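PDB 6Q1S: probable amino acid aminotransferase from Mycobacterium tuberculosis, which belongs to the class IV aminotransferase family and is seen here with 4'-deoxy-4'-aminopyridoxal-5'-phosphate and 2-oxoglutaric acid bound. Local coordinates for residues 36-41 / 80-85; 75-80 / 107-112. All coordinates share one frame; numbering follows the deposited sequence.

After strand 3-6, an edge strand of the sheet within this chain, the chain reaches strand 31-39 and turns at Asp-40 and Gly-41; contact 1 closes the following loop, largely helical, when the end of helix 67-84 returns to this turn. Contact 2 starts slightly earlier on the same helix, at 75-80, and closes the shorter loop that passes through strand 89-96 and comes back along strand 106-113. Because segment 75-80 begins inside the loop closed by contact 1, while 107-112 lies beyond its end, the two loops cross. The segments overlap at Arg-80, but the contacts meet where Trp-81 CE3 packs 3.5 Å from Val-111 CG1. Together they hold one helix against two strands of the same antiparallel sheet.

Contact 1 of 2, residues 36-41 / 80-85; sequences LLVRDG and RWVAST
The carbonyl oxygen of Trp-81 is gripped twice near the end of helix 67-84: Ser-84 OG donates to Trp-81 O at 2.6 Å, and Thr-85 N adds a backbone bond to the same oxygen. The hydroxyl arrives well bent, with a C=O...donor angle of 112°, and is tilted 26° from the carbonyl plane. Thr-85 CG2 sits 3.5 Å above the indole plane on one face, offset toward the rim of the ring, while Asp-87 O accepts a hydrogen bond from Trp-81 NE1. Held in this way, the ring meets the sheet through Val-38, whose CG1 lies 3.9 Å from Trp-81 CD1 in an oblique approach. With CG1 anti to the backbone N (chi1 172°), Val-38 uses the same methyl to touch Val-82 CG2 at 4.1 Å. Val-82 CG2 also presses on the bare backbone of Gly-41, 3.5 Å from Gly-41 CA. Asp-40 and Gly-41, both with positive phi, form a type I' turn. No hydrogen bond joins the segments. The turn links strand 31-39 to strand 42-43; Val-38 pairs through its backbone with Gly-89 at the start of strand 89-96, and Trp-81 reaches across to Met-3 of strand 3-6.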
loop_
_atom_site.group_PDB
_atom_site.type_symbol
_atom_site.label_atom_id
_atom_site.label_comp_id
_atom_site.label_asym_id
_atom_site.label_seq_id
_atom_site.Cartn_x
_atom_site.Cartn_y
_atom_site.Cartn_z
ATOM N N LEU B 36 -0.669 15.471 -11.486
ATOM C CA LEU B 36 -0.229 16.630 -12.241
ATOM C C LEU B 36 -1.088 17.827 -11.873
ATOM O O LEU B 36 -2.260 17.684 -11.515
ATOM C CB LEU B 36 -0.313 16.389 -13.756
ATOM C CG LEU B 36 0.547 15.283 -14.371
ATOM C CD1 LEU B 36 -0.138 13.932 -14.252
ATOM C CD2 LEU B 36 0.855 15.602 -15.824
ATOM N N LEU B 37 -0.491 19.009 -11.964
ATOM C CA LEU B 37 -1.178 20.261 -11.678
ATOM C C LEU B 37 -1.512 20.967 -12.985
ATOM O O LEU B 37 -0.641 21.142 -13.843
ATOM C CB LEU B 37 -0.321 21.164 -10.790
ATOM C CG LEU B 37 -0.905 22.534 -10.438
ATOM C CD1 LEU B 37 -2.024 22.402 -9.416
ATOM C CD2 LEU B 37 0.188 23.459 -9.926
ATOM N N VAL B 38 -2.772 21.358 -13.138
ATOM C CA VAL B 38 -3.203 22.173 -14.266
ATOM C C VAL B 38 -3.150 23.633 -13.835
ATOM O O VAL B 38 -3.857 24.040 -12.907
ATOM C CB VAL B 38 -4.614 21.784 -14.734
ATOM C CG1 VAL B 38 -5.112 22.769 -15.781
ATOM C CG2 VAL B 38 -4.615 20.372 -15.293
ATOM N N ARG B 39 -2.315 24.421 -14.508
ATOM C CA ARG B 39 -2.150 25.829 -14.176
ATOM C C ARG B 39 -2.010 26.634 -15.458
ATOM O O ARG B 39 -1.189 26.298 -16.318
ATOM C CB ARG B 39 -0.928 26.054 -13.273
ATOM C CG ARG B 39 -0.530 27.516 -13.134
ATOM C CD ARG B 39 0.722 27.691 -12.284
ATOM N NE ARG B 39 0.429 27.641 -10.852
ATOM C CZ ARG B 39 1.306 27.942 -9.899
ATOM N NH1 ARG B 39 2.535 28.321 -10.220
ATOM N NH2 ARG B 39 0.951 27.872 -8.623
ATOM N N ASP B 40 -2.821 27.686 -15.576
ATOM C CA ASP B 40 -2.781 28.607 -16.712
ATOM C C ASP B 40 -2.954 27.867 -18.038
ATOM O O ASP B 40 -2.187 28.045 -18.986
ATOM C CB ASP B 40 -1.495 29.439 -16.709
ATOM C CG ASP B 40 -1.423 30.397 -15.533
ATOM O OD1 ASP B 40 -0.485 31.220 -15.490
ATOM O OD2 ASP B 40 -2.295 30.314 -14.642
ATOM N N GLY B 41 -3.977 27.016 -18.091
ATOM C CA GLY B 41 -4.424 26.426 -19.333
ATOM C C GLY B 41 -3.762 25.130 -19.747
ATOM O O GLY B 41 -4.117 24.591 -20.803
ATOM N N ARG B 80 -10.792 20.116 -21.328
ATOM C CA ARG B 80 -12.122 20.101 -20.733
ATOM C C ARG B 80 -12.148 20.856 -19.410
ATOM O O ARG B 80 -13.128 21.544 -19.100
ATOM C CB ARG B 80 -12.586 18.661 -20.534
ATOM C CG ARG B 80 -14.006 18.537 -20.034
ATOM C CD ARG B 80 -14.919 17.986 -21.111
ATOM N NE ARG B 80 -16.248 17.700 -20.582
ATOM C CZ ARG B 80 -17.130 16.899 -21.171
ATOM N NH1 ARG B 80 -18.315 16.694 -20.613
ATOM N NH2 ARG B 80 -16.823 16.296 -22.311
ATOM N N TRP B 81 -11.076 20.752 -18.624
ATOM C CA TRP B 81 -11.020 21.468 -17.354
ATOM C C TRP B 81 -10.802 22.960 -17.566
ATOM O O TRP B 81 -11.446 23.786 -16.907
ATOM C CB TRP B 81 -9.916 20.886 -16.472
ATOM C CG TRP B 81 -9.767 21.590 -15.158
ATOM C CD1 TRP B 81 -8.940 22.640 -14.879
ATOM C CD2 TRP B 81 -10.461 21.292 -13.940
ATOM N NE1 TRP B 81 -9.080 23.016 -13.565
ATOM C CE2 TRP B 81 -10.007 22.203 -12.967
ATOM C CE3 TRP B 81 -11.424 20.343 -13.579
ATOM C CZ2 TRP B 81 -10.480 22.195 -11.657
ATOM C CZ3 TRP B 81 -11.892 20.337 -12.279
ATOM C CH2 TRP B 81 -11.421 21.257 -11.334
ATOM N N VAL B 82 -9.893 23.326 -18.472
ATOM C CA VAL B 82 -9.611 24.738 -18.712
ATOM C C VAL B 82 -10.841 25.438 -19.273
ATOM O O VAL B 82 -11.108 26.606 -18.962
ATOM C CB VAL B 82 -8.395 24.882 -19.648
ATOM C CG1 VAL B 82 -8.137 26.346 -19.977
ATOM C CG2 VAL B 82 -7.171 24.242 -19.017
ATOM N N ALA B 83 -11.617 24.735 -20.100
ATOM C CA ALA B 83 -12.858 25.304 -20.607
ATOM C C ALA B 83 -13.891 25.465 -19.500
ATOM O O ALA B 83 -14.703 26.397 -19.543
ATOM C CB ALA B 83 -13.420 24.434 -21.731
ATOM N N SER B 84 -13.874 24.577 -18.506
ATOM C CA SER B 84 -14.874 24.618 -17.446
ATOM C C SER B 84 -14.559 25.666 -16.385
ATOM O O SER B 84 -15.481 26.270 -15.827
ATOM C CB SER B 84 -14.999 23.239 -16.795
ATOM O OG SER B 84 -13.782 22.851 -16.182
ATOM N N THR B 85 -13.282 25.899 -16.089
ATOM C CA THR B 85 -12.924 26.819 -15.019
ATOM C C THR B 85 -11.496 27.303 -15.221
ATOM O O THR B 85 -10.683 26.650 -15.879
ATOM C CB THR B 85 -13.071 26.167 -13.638
ATOM O OG1 THR B 85 -12.683 27.100 -12.620
ATOM C CG2 THR B 85 -12.204 24.920 -13.541
#

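Contact 2 of 2, residues 75-80 / 107-112; sequences EVATQR and AYVMVS
Ala-77 of helix 67-84 packs on Val-109 and Val-111 of strand 106-113, a helix-on-sheet contact against the five-stranded antiparallel sheet of this class IV aminotransferase. The interaction across the segments is apolar. The single methyl of Ala-77 meets both valines: its CB is 3.7 Å from Val-109 CG1 and equally far from Val-111 CG2. Two residues apart on an extended strand, the valines point to the same side of the sheet, and the small alanine lets the backbones approach to 7.0 Å between Ala-77 CA and Val-111 CA. All three residues are buried; Val-5 of strand 3-6 also touches Ala-77, and the same helix adds Ala-73 against Val-109 and Trp-81 against Val-111.

No hydrogen bond crosses between the segments; the strand is bonded to its sheet neighbours, pairing by backbone with Val-5 on one edge and with Arg-92 on the other, through Val-109 and Met-110 respectively.

Contacts between subunits belong to the strand's other face, where Tyr-108 OH hydrogen-bonds Ala-21 O of the second subunit and Met-110 packs on Val-27 of that chain. On the helix side, the two valines use different branches: Val-109 presents CG1, anti to its backbone N (chi1 164°), whereas Val-111 presents CG2, anti to its carbonyl carbon and 4.2 Å from Ala-77 O.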
loop_
_atom_site.group_PDB
_atom_site.type_symbol
_atom_site.label_atom_id
_atom_site.label_comp_id
_atom_site.label_asym_id
_atom_site.label_seq_id
_atom_site.Cartn_x
_atom_site.Cartn_y
_atom_site.Cartn_z
ATOM N N GLU B 75 -4.507 15.501 -22.654
ATOM C CA GLU B 75 -4.819 16.697 -23.428
ATOM C C GLU B 75 -6.323 16.916 -23.518
ATOM O O GLU B 75 -6.798 18.055 -23.427
ATOM C CB GLU B 75 -4.209 16.591 -24.824
ATOM C CG GLU B 75 -4.559 17.749 -25.739
ATOM C CD GLU B 75 -3.738 18.986 -25.458
ATOM O OE1 GLU B 75 -2.768 18.892 -24.680
ATOM O OE2 GLU B 75 -4.062 20.055 -26.017
ATOM N N VAL B 76 -7.087 15.838 -23.688
ATOM C CA VAL B 76 -8.540 15.954 -23.724
ATOM C C VAL B 76 -9.062 16.410 -22.367
ATOM O O VAL B 76 -9.899 17.316 -22.275
ATOM C CB VAL B 76 -9.171 14.617 -24.155
ATOM C CG1 VAL B 76 -10.651 14.590 -23.817
ATOM C CG2 VAL B 76 -8.954 14.384 -25.644
ATOM N N ALA B 77 -8.566 15.793 -21.292
ATOM C CA ALA B 77 -9.004 16.168 -19.953
ATOM C C ALA B 77 -8.566 17.585 -19.601
ATOM O O ALA B 77 -9.303 18.320 -18.935
ATOM C CB ALA B 77 -8.465 15.171 -18.927
ATOM N N THR B 78 -7.371 17.984 -20.043
ATOM C CA THR B 78 -6.893 19.337 -19.772
ATOM C C THR B 78 -7.792 20.379 -20.424
ATOM O O THR B 78 -8.238 21.328 -19.769
ATOM C CB THR B 78 -5.448 19.494 -20.251
ATOM O OG1 THR B 78 -4.616 18.543 -19.577
ATOM C CG2 THR B 78 -4.937 20.893 -19.960
ATOM N N GLN B 79 -8.070 20.220 -21.722
ATOM C CA GLN B 79 -8.893 21.202 -22.420
ATOM C C GLN B 79 -10.317 21.232 -21.884
ATOM O O GLN B 79 -10.990 22.264 -21.974
ATOM C CB GLN B 79 -8.918 20.897 -23.917
ATOM C CG GLN B 79 -7.593 21.069 -24.622
ATOM C CD GLN B 79 -7.641 20.571 -26.050
ATOM O OE1 GLN B 79 -8.711 20.478 -26.652
ATOM N NE2 GLN B 79 -6.481 20.234 -26.597
ATOM N N ARG B 80 -10.792 20.116 -21.328
ATOM C CA ARG B 80 -12.122 20.101 -20.733
ATOM C C ARG B 80 -12.148 20.856 -19.410
ATOM O O ARG B 80 -13.128 21.544 -19.100
ATOM C CB ARG B 80 -12.586 18.661 -20.534
ATOM C CG ARG B 80 -14.006 18.537 -20.034
ATOM C CD ARG B 80 -14.919 17.986 -21.111
ATOM N NE ARG B 80 -16.248 17.700 -20.582
ATOM C CZ ARG B 80 -17.130 16.899 -21.171
ATOM N NH1 ARG B 80 -18.315 16.694 -20.613
ATOM N NH2 ARG B 80 -16.823 16.296 -22.311
ATOM N N ALA B 107 -6.737 1.763 -16.962
ATOM C CA ALA B 107 -6.011 3.006 -17.192
ATOM C C ALA B 107 -6.999 4.120 -17.498
ATOM O O ALA B 107 -7.818 3.983 -18.410
ATOM C CB ALA B 107 -5.016 2.847 -18.344
ATOM N N TYR B 108 -6.928 5.213 -16.741
ATOM C CA TYR B 108 -7.774 6.366 -17.021
ATOM C C TYR B 108 -7.131 7.619 -16.444
ATOM O O TYR B 108 -6.167 7.557 -15.676
ATOM C CB TYR B 108 -9.198 6.176 -16.483
ATOM C CG TYR B 108 -9.310 6.019 -14.983
ATOM C CD1 TYR B 108 -9.219 4.769 -14.386
ATOM C CD2 TYR B 108 -9.535 7.120 -14.167
ATOM C CE1 TYR B 108 -9.333 4.622 -13.016
ATOM C CE2 TYR B 108 -9.649 6.982 -12.798
ATOM C CZ TYR B 108 -9.548 5.731 -12.228
ATOM O OH TYR B 108 -9.666 5.592 -10.865
ATOM N N VAL B 109 -7.690 8.764 -16.829
ATOM C CA VAL B 109 -7.218 10.079 -16.415
ATOM C C VAL B 109 -8.350 10.786 -15.686
ATOM O O VAL B 109 -9.506 10.739 -16.121
ATOM C CB VAL B 109 -6.741 10.903 -17.630
ATOM C CG1 VAL B 109 -6.609 12.377 -17.277
ATOM C CG2 VAL B 109 -5.428 10.357 -18.156
ATOM N N MET B 110 -8.018 11.440 -14.574
ATOM C CA MET B 110 -9.017 12.058 -13.713
ATOM C C MET B 110 -8.564 13.444 -13.283
ATOM O O MET B 110 -7.425 13.616 -12.841
ATOM C CB MET B 110 -9.280 11.186 -12.482
ATOM C CG MET B 110 -10.228 11.803 -11.483
ATOM S SD MET B 110 -10.787 10.605 -10.262
ATOM C CE MET B 110 -9.230 9.831 -9.837
ATOM N N VAL B 111 -9.458 14.425 -13.408
ATOM C CA VAL B 111 -9.214 15.784 -12.943
ATOM C C VAL B 111 -10.195 16.092 -11.822
ATOM O O VAL B 111 -11.387 15.776 -11.923
ATOM C CB VAL B 111 -9.348 16.810 -14.086
ATOM C CG1 VAL B 111 -8.733 18.138 -13.676
ATOM C CG2 VAL B 111 -8.704 16.281 -15.357
ATOM N N SER B 112 -9.700 16.718 -10.764
ATOM C CA SER B 112 -10.487 17.033 -9.582
ATOM C C SER B 112 -10.066 18.399 -9.066
ATOM O O SER B 112 -8.997 18.901 -9.427
ATOM C CB SER B 112 -10.304 15.966 -8.495
ATOM O OG SER B 112 -10.833 14.718 -8.912
#